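Local coordinates for transcriptional regulator (Bacillus subtilis, PDB 1VI0), which represses genes for fatty acid transport and beta-oxidation as a homodimer whose DNA binding is inhibited by long-chain fatty acyl-CoA, at residues L87-S90 against K91-L95; L181-S184 against V185-L188; G65-I68 against E69-E73; I162-T165 against V166-W169; D99-L102 against A103-T106. All coordinates share one frame; numbering follows the deposited sequence.

Contact 1. Residues L87-S90 against K91-L95; sequences LVIS and KHFSL
Leu-87 and Lys-91 run side by side on successive turns of helix 81-97, and the methyl Leu-87 CD1 lies 3.8 Å from Lys-91 CG. The lysine is bent along its length, its methylenes resting on the leucine while NZ swings back over the Ser-90 side. Val-88 gives its carbonyl to His-92 N at 2.9 Å, and its side chain leaves the helix toward Met-71 of helix 52-75. His-92 sends its imidazole elsewhere too: ND1 is bonded to Tyr-128, and the side chain touches the bound dodecyl-CoA. Ile-89 makes the chief apolar contact. Its CG2, anti to the backbone N, sits over one face of the Phe-93 ring, 4.0 Å from the centroid and 17° off the normal, a CH-pi contact displaced toward the rim at CE2 and CZ. Replacing Phe-93 by an alanine would probably leave Ile-89 CG2 without its aromatic cover and open a gap towards Ile-162 and Val-166. At Ser-90 the carbonyl accepts twice from Ser-94, from N and from OG, both at 2.9 Å and from opposite faces of its plane; a short hydroxyl can fold back onto its own helix in this way. Outside, Val-88 and Lys-91 pack on helix 52-75, Ile-89 and Phe-93 on helix 151-171, and Ser-90 on helix 182-191, which makes this helix a central member of the all-helical ligand-binding domain.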
loop_
_atom_site.group_PDB
_atom_site.type_symbol
_atom_site.label_atom_id
_atom_site.label_comp_id
_atom_site.label_asym_id
_atom_site.label_seq_id
_atom_site.Cartn_x
_atom_site.Cartn_y
_atom_site.Cartn_z
ATOM N N LEU A 87 -17.740 -7.512 8.581
ATOM C CA LEU A 87 -18.527 -6.411 8.038
ATOM C C LEU A 87 -17.608 -5.367 7.410
ATOM O O LEU A 87 -17.857 -4.954 6.250
ATOM C CB LEU A 87 -19.442 -5.839 9.098
ATOM C CG LEU A 87 -20.691 -5.122 8.522
ATOM C CD1 LEU A 87 -21.269 -5.928 7.364
ATOM C CD2 LEU A 87 -21.720 -5.021 9.639
ATOM N N VAL A 88 -16.561 -4.988 8.138
ATOM C CA VAL A 88 -15.606 -4.046 7.577
ATOM C C VAL A 88 -15.046 -4.558 6.263
ATOM O O VAL A 88 -15.054 -3.772 5.306
ATOM C CB VAL A 88 -14.399 -3.804 8.550
ATOM C CG1 VAL A 88 -13.403 -2.946 7.846
ATOM C CG2 VAL A 88 -14.967 -3.068 9.786
ATOM N N ILE A 89 -14.560 -5.781 6.198
ATOM C CA ILE A 89 -13.977 -6.290 4.952
ATOM C C ILE A 89 -14.987 -6.279 3.802
ATOM O O ILE A 89 -14.734 -5.837 2.690
ATOM C CB ILE A 89 -13.322 -7.650 5.141
ATOM C CG1 ILE A 89 -12.251 -7.575 6.290
ATOM C CG2 ILE A 89 -12.727 -8.196 3.882
ATOM C CD1 ILE A 89 -11.800 -8.915 6.743
ATOM N N SER A 90 -16.158 -6.877 4.095
ATOM C CA SER A 90 -17.155 -6.966 3.005
ATOM C C SER A 90 -17.642 -5.596 2.575
ATOM O O SER A 90 -17.758 -5.355 1.358
ATOM C CB SER A 90 -18.277 -7.889 3.471
ATOM O OG SER A 90 -19.069 -7.311 4.455
ATOM N N LYS A 91 -17.773 -4.629 3.502
ATOM C CA LYS A 91 -18.213 -3.304 3.143
ATOM C C LYS A 91 -17.121 -2.541 2.368
ATOM O O LYS A 91 -17.479 -1.875 1.380
ATOM C CB LYS A 91 -18.821 -2.534 4.289
ATOM C CG LYS A 91 -20.044 -3.268 4.876
ATOM C CD LYS A 91 -21.286 -2.880 4.081
ATOM C CE LYS A 91 -22.114 -4.094 3.697
ATOM N NZ LYS A 91 -21.462 -4.878 2.587
ATOM N N HIS A 92 -15.894 -2.737 2.762
ATOM C CA HIS A 92 -14.756 -2.083 2.045
ATOM C C HIS A 92 -14.722 -2.590 0.594
ATOM O O HIS A 92 -14.714 -1.842 -0.388
ATOM C CB HIS A 92 -13.486 -2.315 2.806
ATOM C CG HIS A 92 -12.216 -1.674 2.328
ATOM N ND1 HIS A 92 -11.243 -1.165 3.179
ATOM C CD2 HIS A 92 -11.730 -1.535 1.087
ATOM C CE1 HIS A 92 -10.204 -0.772 2.434
ATOM N NE2 HIS A 92 -10.491 -0.962 1.136
ATOM N N PHE A 93 -14.733 -3.914 0.427
ATOM C CA PHE A 93 -14.667 -4.546 -0.903
ATOM C C PHE A 93 -15.867 -4.140 -1.757
ATOM O O PHE A 93 -15.652 -3.730 -2.906
ATOM C CB PHE A 93 -14.633 -6.089 -0.684
ATOM C CG PHE A 93 -13.303 -6.610 -0.214
ATOM C CD1 PHE A 93 -12.176 -5.808 0.004
ATOM C CD2 PHE A 93 -13.103 -8.002 -0.177
ATOM C CE1 PHE A 93 -10.984 -6.385 0.347
ATOM C CE2 PHE A 93 -11.891 -8.559 0.174
ATOM C CZ PHE A 93 -10.794 -7.724 0.431
ATOM N N SER A 94 -17.065 -4.141 -1.167
ATOM C CA SER A 94 -18.279 -3.801 -1.871
ATOM C C SER A 94 -18.299 -2.376 -2.410
ATOM O O SER A 94 -18.749 -2.104 -3.537
ATOM C CB SER A 94 -19.552 -4.041 -1.029
ATOM O OG SER A 94 -19.684 -5.460 -0.834
ATOM N N LEU A 95 -17.927 -1.417 -1.618
ATOM C CA LEU A 95 -17.840 -0.007 -2.027
ATOM C C LEU A 95 -16.974 0.146 -3.267
ATOM O O LEU A 95 -17.465 0.652 -4.300
ATOM C CB LEU A 95 -17.217 0.741 -0.850
ATOM C CG LEU A 95 -17.298 2.268 -0.775
ATOM C CD1 LEU A 95 -15.927 2.899 -0.759
ATOM C CD2 LEU A 95 -18.202 2.886 -1.817
#

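Contact 2. Residues L181-S184 against V185-L188; sequences LSNS and VLEL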
loop_
_atom_site.group_PDB
_atom_site.type_symbol
_atom_site.label_atom_id
_atom_site.label_comp_id
_atom_site.label_asym_id
_atom_site.label_seq_id
_atom_site.Cartn_x
_atom_site.Cartn_y
_atom_site.Cartn_z
ATOM N N LEU A 181 -14.274 -12.730 -2.021
ATOM C CA LEU A 181 -13.096 -13.125 -1.275
ATOM C C LEU A 181 -13.158 -12.647 0.194
ATOM O O LEU A 181 -12.228 -13.030 0.944
ATOM C CB LEU A 181 -11.824 -12.562 -1.903
ATOM C CG LEU A 181 -11.548 -12.794 -3.364
ATOM C CD1 LEU A 181 -10.302 -12.133 -3.910
ATOM C CD2 LEU A 181 -11.455 -14.320 -3.580
ATOM N N SER A 182 -14.146 -11.851 0.527
ATOM C CA SER A 182 -14.288 -11.325 1.894
ATOM C C SER A 182 -14.041 -12.307 2.988
ATOM O O SER A 182 -13.242 -12.118 3.958
ATOM C CB SER A 182 -15.703 -10.691 2.080
ATOM O OG SER A 182 -15.842 -9.594 1.216
ATOM N N ASN A 183 -14.825 -13.446 2.986
ATOM C CA ASN A 183 -14.677 -14.375 4.099
ATOM C C ASN A 183 -13.317 -15.006 4.204
ATOM O O ASN A 183 -12.802 -15.256 5.299
ATOM C CB ASN A 183 -15.750 -15.485 3.988
ATOM C CG ASN A 183 -15.855 -16.347 5.216
ATOM O OD1 ASN A 183 -16.375 -15.847 6.247
ATOM N ND2 ASN A 183 -15.452 -17.592 5.171
ATOM N N SER A 184 -12.634 -15.325 3.077
ATOM C CA SER A 184 -11.368 -15.981 3.118
ATOM C C SER A 184 -10.259 -15.034 3.630
ATOM O O SER A 184 -9.428 -15.452 4.406
ATOM C CB SER A 184 -10.953 -16.567 1.761
ATOM O OG SER A 184 -11.929 -17.609 1.495
ATOM N N VAL A 185 -10.511 -13.755 3.339
ATOM C CA VAL A 185 -9.557 -12.706 3.819
ATOM C C VAL A 185 -9.727 -12.597 5.351
ATOM O O VAL A 185 -8.735 -12.716 6.075
ATOM C CB VAL A 185 -9.874 -11.383 3.150
ATOM C CG1 VAL A 185 -8.956 -10.321 3.822
ATOM C CG2 VAL A 185 -9.451 -11.427 1.664
ATOM N N LEU A 186 -10.979 -12.503 5.763
ATOM C CA LEU A 186 -11.264 -12.575 7.232
ATOM C C LEU A 186 -10.607 -13.739 7.900
ATOM O O LEU A 186 -9.890 -13.595 8.936
ATOM C CB LEU A 186 -12.806 -12.671 7.399
ATOM C CG LEU A 186 -13.219 -12.940 8.847
ATOM C CD1 LEU A 186 -12.996 -11.697 9.744
ATOM C CD2 LEU A 186 -14.697 -13.298 8.869
ATOM N N GLU A 187 -10.772 -15.014 7.412
ATOM C CA GLU A 187 -10.189 -16.163 8.058
ATOM C C GLU A 187 -8.667 -16.141 8.127
ATOM O O GLU A 187 -8.060 -16.636 9.115
ATOM C CB GLU A 187 -10.747 -17.455 7.426
ATOM C CG GLU A 187 -12.251 -17.642 7.730
ATOM C CD GLU A 187 -12.508 -17.775 9.234
ATOM O OE1 GLU A 187 -11.580 -18.088 9.996
ATOM O OE2 GLU A 187 -13.675 -17.598 9.645
ATOM N N LEU A 188 -8.012 -15.592 7.111
ATOM C CA LEU A 188 -6.576 -15.436 7.083
ATOM C C LEU A 188 -6.162 -14.473 8.230
ATOM O O LEU A 188 -5.195 -14.833 8.915
ATOM C CB LEU A 188 -6.075 -14.822 5.754
ATOM C CG LEU A 188 -6.025 -15.940 4.612
ATOM C CD1 LEU A 188 -5.999 -15.321 3.274
ATOM C CD2 LEU A 188 -4.803 -16.800 4.929
HETATM O O HOH W 1 -15.990 -16.909 8.912
#
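Asn-183 and Glu-187, one turn apart on helix 182-191, point the same way and share a water. Water 1 donates to Asn-183 OD1 at 2.9 Å and to Glu-187 OE2 at 2.5 Å, the latter unusually short. The amide and carboxylate planes are turned 59° against each other, and the direct approach is a loose one, Asn-183 ND2 to Glu-187 CG at 4.1 Å. Glu-187 reaches the water because its chain bends at CG (chi2 -62°), folding the carboxylate back alongside the asparagine. Beneath this bridge the backbone bond from Glu-187 N to Asn-183 O, 2.9 Å long, fixes the spacing of the two residues. Leu-186 turns inward onto Ala-86 and Ile-89 of helix 81-97, where a branched apolar chain suits the buried face, and Ser-182, small enough for close helix packing, meets Ser-90 and Phe-93. On another side Leu-181, Ser-184 and Leu-188 pack on Leu-153 and Met-157 of the second subunit. The same Glu-187 OE2 also forms a salt bridge with Lys-82, whose charge would probably favour the ionised carboxylate and thus its role as acceptor for the water.

Contact 3. Residues G65-I68 against E69-E73; sequences GQFI and ERMEE
Phe-67 and Met-71 form a Met-aromatic contact along helix 52-75, the helix that in TetR-family regulators leads from the DNA-binding domain into the ligand-binding domain. The two side chains lie side by side and point the same way, Met-71 being present as selenomethionine. Its CG stands over one face of the phenyl ring, 4.1 Å from the centroid and 18° off the normal, displaced toward CE2 and CZ. The selenium follows more obliquely, 4.7 Å from the centroid. Chi1 and the bend at chi2 (-58°) place SE beside the ring; the bend at chi3 then directs only the terminal methyl CE. A flexible, polarisable chain suits a place where it must follow both an aromatic face and the neighbouring helix. That neighbour is helix 81-97: Met-71 packs on Val-88 and Lys-91, while Phe-67 touches His-92. From helix 115-141, Tyr-128 meets the Phe-67 ring edge-to-face. Phe-67 also comes close to the bound dodecyl-CoA, as befits a large apolar ring on the inner side of the helix.

The outer side is charged. Arg-70, doubly bent, lies between two acids in a salt-bridge network. Glu-73 OE1 meets the guanidinium edge in its plane, whereas the link from Arg-70 NH1 to Glu-69 OE1 is long at 3.9 Å. The extended Glu-69 chain passes close over the carbonyls of the previous turn, Glu-69 CG lying 3.0 Å from Gly-65 O. The firmer link is the bond from Arg-70 NE to Glu-73 OE1, 3.1 Å long and nearly straight at 168°.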
loop_
_atom_site.group_PDB
_atom_site.type_symbol
_atom_site.label_atom_id
_atom_site.label_comp_id
_atom_site.label_asym_id
_atom_site.label_seq_id
_atom_site.Cartn_x
_atom_site.Cartn_y
_atom_site.Cartn_z
ATOM N N GLY A 65 -15.901 9.738 4.846
ATOM C CA GLY A 65 -16.909 10.092 5.835
ATOM C C GLY A 65 -18.184 9.304 5.660
ATOM O O GLY A 65 -18.793 8.838 6.642
ATOM N N GLN A 66 -18.696 9.160 4.441
ATOM C CA GLN A 66 -19.903 8.359 4.243
ATOM C C GLN A 66 -19.616 6.918 4.691
ATOM O O GLN A 66 -20.356 6.332 5.476
ATOM C CB GLN A 66 -20.382 8.382 2.785
ATOM C CG GLN A 66 -20.579 9.800 2.283
ATOM C CD GLN A 66 -21.372 9.962 1.030
ATOM O OE1 GLN A 66 -21.056 9.416 -0.037
ATOM N NE2 GLN A 66 -22.458 10.751 1.100
ATOM N N PHE A 67 -18.475 6.407 4.208
ATOM C CA PHE A 67 -18.058 5.045 4.578
ATOM C C PHE A 67 -18.020 4.838 6.049
ATOM O O PHE A 67 -18.559 3.835 6.581
ATOM C CB PHE A 67 -16.711 4.742 3.899
ATOM C CG PHE A 67 -16.240 3.347 4.153
ATOM C CD1 PHE A 67 -16.878 2.258 3.560
ATOM C CD2 PHE A 67 -15.181 3.107 5.014
ATOM C CE1 PHE A 67 -16.439 0.970 3.828
ATOM C CE2 PHE A 67 -14.738 1.824 5.274
ATOM C CZ PHE A 67 -15.383 0.747 4.695
ATOM N N ILE A 68 -17.456 5.762 6.821
ATOM C CA ILE A 68 -17.382 5.620 8.269
ATOM C C ILE A 68 -18.730 5.729 8.943
ATOM O O ILE A 68 -19.000 4.938 9.853
ATOM C CB ILE A 68 -16.400 6.630 8.863
ATOM C CG1 ILE A 68 -14.976 6.342 8.353
ATOM C CG2 ILE A 68 -16.426 6.617 10.378
ATOM C CD1 ILE A 68 -14.536 4.923 8.581
ATOM N N GLU A 69 -19.632 6.575 8.439
ATOM C CA GLU A 69 -20.949 6.681 9.128
ATOM C C GLU A 69 -21.725 5.388 8.939
ATOM O O GLU A 69 -22.207 4.820 9.956
ATOM C CB GLU A 69 -21.688 7.916 8.811
ATOM C CG GLU A 69 -21.647 8.546 7.460
ATOM C CD GLU A 69 -21.916 10.049 7.507
ATOM O OE1 GLU A 69 -22.220 10.634 6.443
ATOM O OE2 GLU A 69 -21.814 10.643 8.605
ATOM N N ARG A 70 -21.672 4.827 7.738
ATOM C CA ARG A 70 -22.286 3.524 7.495
ATOM C C ARG A 70 -21.647 2.444 8.381
ATOM O O ARG A 70 -22.353 1.548 8.823
ATOM C CB ARG A 70 -22.101 3.079 6.030
ATOM C CG ARG A 70 -22.547 4.144 5.046
ATOM C CD ARG A 70 -24.054 4.319 5.082
ATOM N NE ARG A 70 -24.543 4.990 6.260
ATOM C CZ ARG A 70 -24.483 6.263 6.580
ATOM N NH1 ARG A 70 -23.926 7.143 5.747
ATOM N NH2 ARG A 70 -24.941 6.668 7.767
HETATM N N MSE A 71 -20.318 2.449 8.509
HETATM C CA MSE A 71 -19.658 1.422 9.309
HETATM C C MSE A 71 -20.156 1.462 10.748
HETATM O O MSE A 71 -20.625 0.465 11.297
HETATM C CB MSE A 71 -18.138 1.603 9.309
HETATM C CG MSE A 71 -17.456 1.159 8.028
HETATM SE SE MSE A 71 -17.855 -0.699 7.692
HETATM C CE MSE A 71 -17.614 -1.378 9.444
ATOM N N GLU A 72 -20.119 2.658 11.346
ATOM C CA GLU A 72 -20.550 2.757 12.747
ATOM C C GLU A 72 -21.970 2.238 12.882
ATOM O O GLU A 72 -22.318 1.546 13.832
ATOM C CB GLU A 72 -20.428 4.181 13.262
ATOM C CG GLU A 72 -19.010 4.570 13.687
ATOM C CD GLU A 72 -18.352 3.506 14.537
ATOM O OE1 GLU A 72 -17.733 2.609 13.924
ATOM O OE2 GLU A 72 -18.470 3.504 15.779
ATOM N N GLU A 73 -22.802 2.602 11.908
ATOM C CA GLU A 73 -24.180 2.148 11.876
ATOM C C GLU A 73 -24.307 0.637 11.849
ATOM O O GLU A 73 -25.004 0.043 12.679
ATOM C CB GLU A 73 -24.850 2.755 10.630
ATOM C CG GLU A 73 -26.075 1.949 10.170
ATOM C CD GLU A 73 -26.899 2.775 9.207
ATOM O OE1 GLU A 73 -26.297 3.420 8.299
ATOM O OE2 GLU A 73 -28.126 2.891 9.397
#

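Contact 4. Residues I162-T165 against V166-W169; sequences IDET and VTTW
Glu-164 is folded towards Thr-168 by two torsions: CG lies anti to the backbone N (chi1 175°), and a bend at chi2 of 64° then curls the carboxylate back over the next turn. Thr-168 OG1, anti to its carbonyl carbon, faces two oxygens of this glutamate, the backbone Glu-164 O at 3.1 Å and the carboxylate Glu-164 OE2 at 3.2 Å. The backbone bond from Thr-168 N to Glu-164 O, 2.9 Å, is unambiguous. Water 2 sits among Asp-163 OD2, Glu-164 OE1 and Thr-167 OG1, the last at 2.9 Å, and has more acceptors near it than protons to give. Gln-107 NE2 is hydrogen-bonded to Thr-167 OG1 and to Asp-163 OD1. These acids have cationic mates: Asp-163 OD2 is bridged to Arg-111 of its own chain, and Glu-164 OE1 to Arg-111 of the second subunit. A glutamine in place of Glu-164 would probably cost the second-subunit Arg-111 its salt bridge across the dimer interface. Threonines suit this face, since their hydroxyls can serve polar groups while their methyls pack. On the other face Ile-162 and Val-166, both beta-branched, meet Phe-93 of helix 81-97, and Trp-169 crosses edge-to-face with Tyr-176. The arrangement is that of a dimer-interface helix in a TetR-family regulator, here also lining the acyl-CoA pocket through Asp-163.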
loop_
_atom_site.group_PDB
_atom_site.type_symbol
_atom_site.label_atom_id
_atom_site.label_comp_id
_atom_site.label_asym_id
_atom_site.label_seq_id
_atom_site.Cartn_x
_atom_site.Cartn_y
_atom_site.Cartn_z
ATOM N N ILE A 162 -6.338 -5.932 3.676
ATOM C CA ILE A 162 -7.500 -5.494 2.968
ATOM C C ILE A 162 -7.149 -4.692 1.712
ATOM O O ILE A 162 -7.457 -4.950 0.527
ATOM C CB ILE A 162 -8.461 -4.681 3.859
ATOM C CG1 ILE A 162 -9.007 -5.547 5.023
ATOM C CG2 ILE A 162 -9.629 -4.181 3.008
ATOM C CD1 ILE A 162 -9.813 -4.723 6.063
ATOM N N ASP A 163 -6.236 -3.700 1.968
ATOM C CA ASP A 163 -5.808 -2.785 0.968
ATOM C C ASP A 163 -4.986 -3.449 -0.145
ATOM O O ASP A 163 -5.329 -3.205 -1.346
ATOM C CB ASP A 163 -4.941 -1.671 1.616
ATOM C CG ASP A 163 -4.580 -0.597 0.626
ATOM O OD1 ASP A 163 -5.530 0.027 0.042
ATOM O OD2 ASP A 163 -3.379 -0.218 0.522
ATOM N N GLU A 164 -4.167 -4.438 0.213
ATOM C CA GLU A 164 -3.342 -5.086 -0.870
ATOM C C GLU A 164 -4.270 -6.021 -1.670
ATOM O O GLU A 164 -4.001 -6.205 -2.883
ATOM C CB GLU A 164 -2.186 -5.855 -0.254
ATOM C CG GLU A 164 -1.360 -6.652 -1.254
ATOM C CD GLU A 164 -0.655 -5.749 -2.271
ATOM O OE1 GLU A 164 -0.493 -4.553 -2.036
ATOM O OE2 GLU A 164 -0.319 -6.332 -3.339
ATOM N N THR A 165 -5.256 -6.580 -0.992
ATOM C CA THR A 165 -6.235 -7.413 -1.756
ATOM C C THR A 165 -6.931 -6.581 -2.800
ATOM O O THR A 165 -7.043 -6.971 -4.009
ATOM C CB THR A 165 -7.186 -8.169 -0.807
ATOM O OG1 THR A 165 -6.434 -8.984 0.091
ATOM C CG2 THR A 165 -8.017 -9.123 -1.707
ATOM N N VAL A 166 -7.301 -5.329 -2.483
ATOM C CA VAL A 166 -7.940 -4.421 -3.417
ATOM C C VAL A 166 -6.921 -4.047 -4.494
ATOM O O VAL A 166 -7.211 -4.057 -5.689
ATOM C CB VAL A 166 -8.509 -3.189 -2.701
ATOM C CG1 VAL A 166 -9.200 -2.318 -3.778
ATOM C CG2 VAL A 166 -9.592 -3.596 -1.683
ATOM N N THR A 167 -5.718 -3.666 -4.129
ATOM C CA THR A 167 -4.693 -3.284 -5.144
ATOM C C THR A 167 -4.424 -4.398 -6.133
ATOM O O THR A 167 -4.404 -4.161 -7.368
ATOM C CB THR A 167 -3.427 -2.881 -4.371
ATOM O OG1 THR A 167 -3.674 -1.624 -3.741
ATOM C CG2 THR A 167 -2.249 -2.724 -5.347
ATOM N N THR A 168 -4.352 -5.628 -5.713
ATOM C CA THR A 168 -4.108 -6.772 -6.597
ATOM C C THR A 168 -5.261 -6.886 -7.572
ATOM O O THR A 168 -5.018 -6.969 -8.801
ATOM C CB THR A 168 -3.828 -8.016 -5.764
ATOM O OG1 THR A 168 -2.560 -7.854 -5.058
ATOM C CG2 THR A 168 -3.726 -9.243 -6.655
ATOM N N TRP A 169 -6.491 -6.763 -7.102
ATOM C CA TRP A 169 -7.674 -6.766 -8.000
ATOM C C TRP A 169 -7.697 -5.589 -8.946
ATOM O O TRP A 169 -7.873 -5.738 -10.188
ATOM C CB TRP A 169 -8.857 -6.775 -7.062
ATOM C CG TRP A 169 -10.162 -6.476 -7.659
ATOM C CD1 TRP A 169 -10.975 -7.344 -8.336
ATOM C CD2 TRP A 169 -10.894 -5.261 -7.563
ATOM N NE1 TRP A 169 -12.141 -6.760 -8.673
ATOM C CE2 TRP A 169 -12.126 -5.449 -8.179
ATOM C CE3 TRP A 169 -10.613 -4.012 -6.905
ATOM C CZ2 TRP A 169 -13.084 -4.457 -8.272
ATOM C CZ3 TRP A 169 -11.560 -3.048 -7.011
ATOM C CH2 TRP A 169 -12.797 -3.247 -7.665
HETATM O O HOH W 2 -2.000 -1.893 -1.416
#

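Contact 5. Residues D99-L102 against A103-T106; sequences DHNL and AIVT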
loop_
_atom_site.group_PDB
_atom_site.type_symbol
_atom_site.label_atom_id
_atom_site.label_comp_id
_atom_site.label_asym_id
_atom_site.label_seq_id
_atom_site.Cartn_x
_atom_site.Cartn_y
_atom_site.Cartn_z
ATOM N N ASP A 99 -17.706 0.748 -7.684
ATOM C CA ASP A 99 -17.314 1.996 -8.390
ATOM C C ASP A 99 -15.912 1.876 -8.902
ATOM O O ASP A 99 -14.922 2.145 -8.215
ATOM C CB ASP A 99 -17.598 3.149 -7.454
ATOM C CG ASP A 99 -17.351 4.534 -8.034
ATOM O OD1 ASP A 99 -16.678 4.680 -9.034
ATOM O OD2 ASP A 99 -17.912 5.499 -7.429
ATOM N N HIS A 100 -15.760 1.439 -10.164
ATOM C CA HIS A 100 -14.496 1.209 -10.839
ATOM C C HIS A 100 -13.536 2.412 -10.702
ATOM O O HIS A 100 -12.374 2.241 -10.342
ATOM C CB HIS A 100 -14.777 0.951 -12.319
ATOM C CG HIS A 100 -13.658 0.560 -13.193
ATOM N ND1 HIS A 100 -12.893 1.519 -13.873
ATOM C CD2 HIS A 100 -13.154 -0.635 -13.580
ATOM C CE1 HIS A 100 -11.976 0.895 -14.599
ATOM N NE2 HIS A 100 -12.116 -0.407 -14.436
ATOM N N ASN A 101 -14.088 3.598 -10.998
ATOM C CA ASN A 101 -13.208 4.808 -10.982
ATOM C C ASN A 101 -12.792 5.149 -9.576
ATOM O O ASN A 101 -11.613 5.444 -9.331
ATOM C CB ASN A 101 -13.945 5.932 -11.689
ATOM C CG ASN A 101 -13.977 5.731 -13.205
ATOM O OD1 ASN A 101 -13.125 5.069 -13.800
ATOM N ND2 ASN A 101 -14.919 6.404 -13.834
ATOM N N LEU A 102 -13.716 5.041 -8.614
ATOM C CA LEU A 102 -13.278 5.289 -7.248
ATOM C C LEU A 102 -12.148 4.348 -6.855
ATOM O O LEU A 102 -11.234 4.799 -6.142
ATOM C CB LEU A 102 -14.487 5.127 -6.309
ATOM C CG LEU A 102 -14.170 5.426 -4.836
ATOM C CD1 LEU A 102 -13.600 6.841 -4.692
ATOM C CD2 LEU A 102 -15.387 5.266 -3.953
ATOM N N ALA A 103 -12.208 3.054 -7.184
ATOM C CA ALA A 103 -11.136 2.122 -6.855
ATOM C C ALA A 103 -9.804 2.510 -7.464
ATOM O O ALA A 103 -8.754 2.352 -6.831
ATOM C CB ALA A 103 -11.523 0.710 -7.316
ATOM N N ILE A 104 -9.791 3.068 -8.677
ATOM C CA ILE A 104 -8.547 3.516 -9.328
ATOM C C ILE A 104 -8.034 4.736 -8.528
ATOM O O ILE A 104 -6.861 4.832 -8.193
ATOM C CB ILE A 104 -8.752 3.872 -10.792
ATOM C CG1 ILE A 104 -8.856 2.595 -11.655
ATOM C CG2 ILE A 104 -7.523 4.694 -11.305
ATOM C CD1 ILE A 104 -9.363 2.842 -13.064
ATOM N N VAL A 105 -8.981 5.561 -8.110
ATOM C CA VAL A 105 -8.615 6.745 -7.300
ATOM C C VAL A 105 -8.005 6.323 -5.976
ATOM O O VAL A 105 -6.869 6.715 -5.670
ATOM C CB VAL A 105 -9.760 7.715 -7.154
ATOM C CG1 VAL A 105 -9.456 8.791 -6.064
ATOM C CG2 VAL A 105 -10.130 8.435 -8.454
ATOM N N THR A 106 -8.634 5.402 -5.219
ATOM C CA THR A 106 -8.177 4.983 -3.925
ATOM C C THR A 106 -6.891 4.181 -3.981
ATOM O O THR A 106 -6.044 4.373 -3.110
ATOM C CB THR A 106 -9.235 4.253 -3.082
ATOM O OG1 THR A 106 -9.562 3.020 -3.768
ATOM C CG2 THR A 106 -10.520 5.078 -2.919
#
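Asp-99 is the N-cap of helix 100-109, and its carbonyl receives Ala-103 N at 3.0 Å, the first of the polar contacts. The capping bond proper comes from the side chain. Asp-99 OD1 accepts from Leu-102 N at 3.0 Å and a nearly straight 168°, the donor standing above the carboxylate plane. Aspartate suits the place because a short acid can reach an amide that the helix itself leaves without a carbonyl, and its negative charge probably interacts well with the positive end of the helix dipole. Further along, Val-105 N is bonded to Asn-101 O and Thr-106 N to Leu-102 O, the latter at 2.8 Å.

Apolar contacts follow the same spacing. The tip of Ile-104, CD1, reaches the His-100 ring obliquely, 3.6 Å from CE1. Small Ala-103 allows helix 151-171 to come close, where Trp-169 packs on it, while Leu-102 rests on Leu-95 and Leu-96 of helix 81-97. Asn-101 faces helix 9-24, packing on Val-18 and Ala-22, and so joins this helix of the ligand-binding domain to the DNA-binding region. Leu-102 lies across Thr-106, a residue of the dodecyl-CoA pocket, whose methyl rather than hydroxyl faces the leucine. Thr-106 OG1 is tucked between the backbone N and the carbonyl carbon (chi1 64°), and this turns the methyl toward Leu-102, leaving Thr-106 CG2 4.0 Å from Leu-102 CD1.

From the N terminus the order is contact 3, contact 1, contact 5, contact 4 and contact 2, all in series. Each joins adjoining segments of one helix, so none closes more than a helical turn, and none nests in or crosses another. Contact 1 touches all the others: contact 3 on helix 52-75, contact 5 on the following helix 100-109, contact 4 on helix 151-171 and contact 2 on helix 182-191. Contacts 4 and 5 meet through Trp-169 and Ala-103. Contacts 2 and 4 both face the second subunit, whereas contacts 3 and 4 lie on opposite sides of the chain's centre, about 21 Å apart between centres.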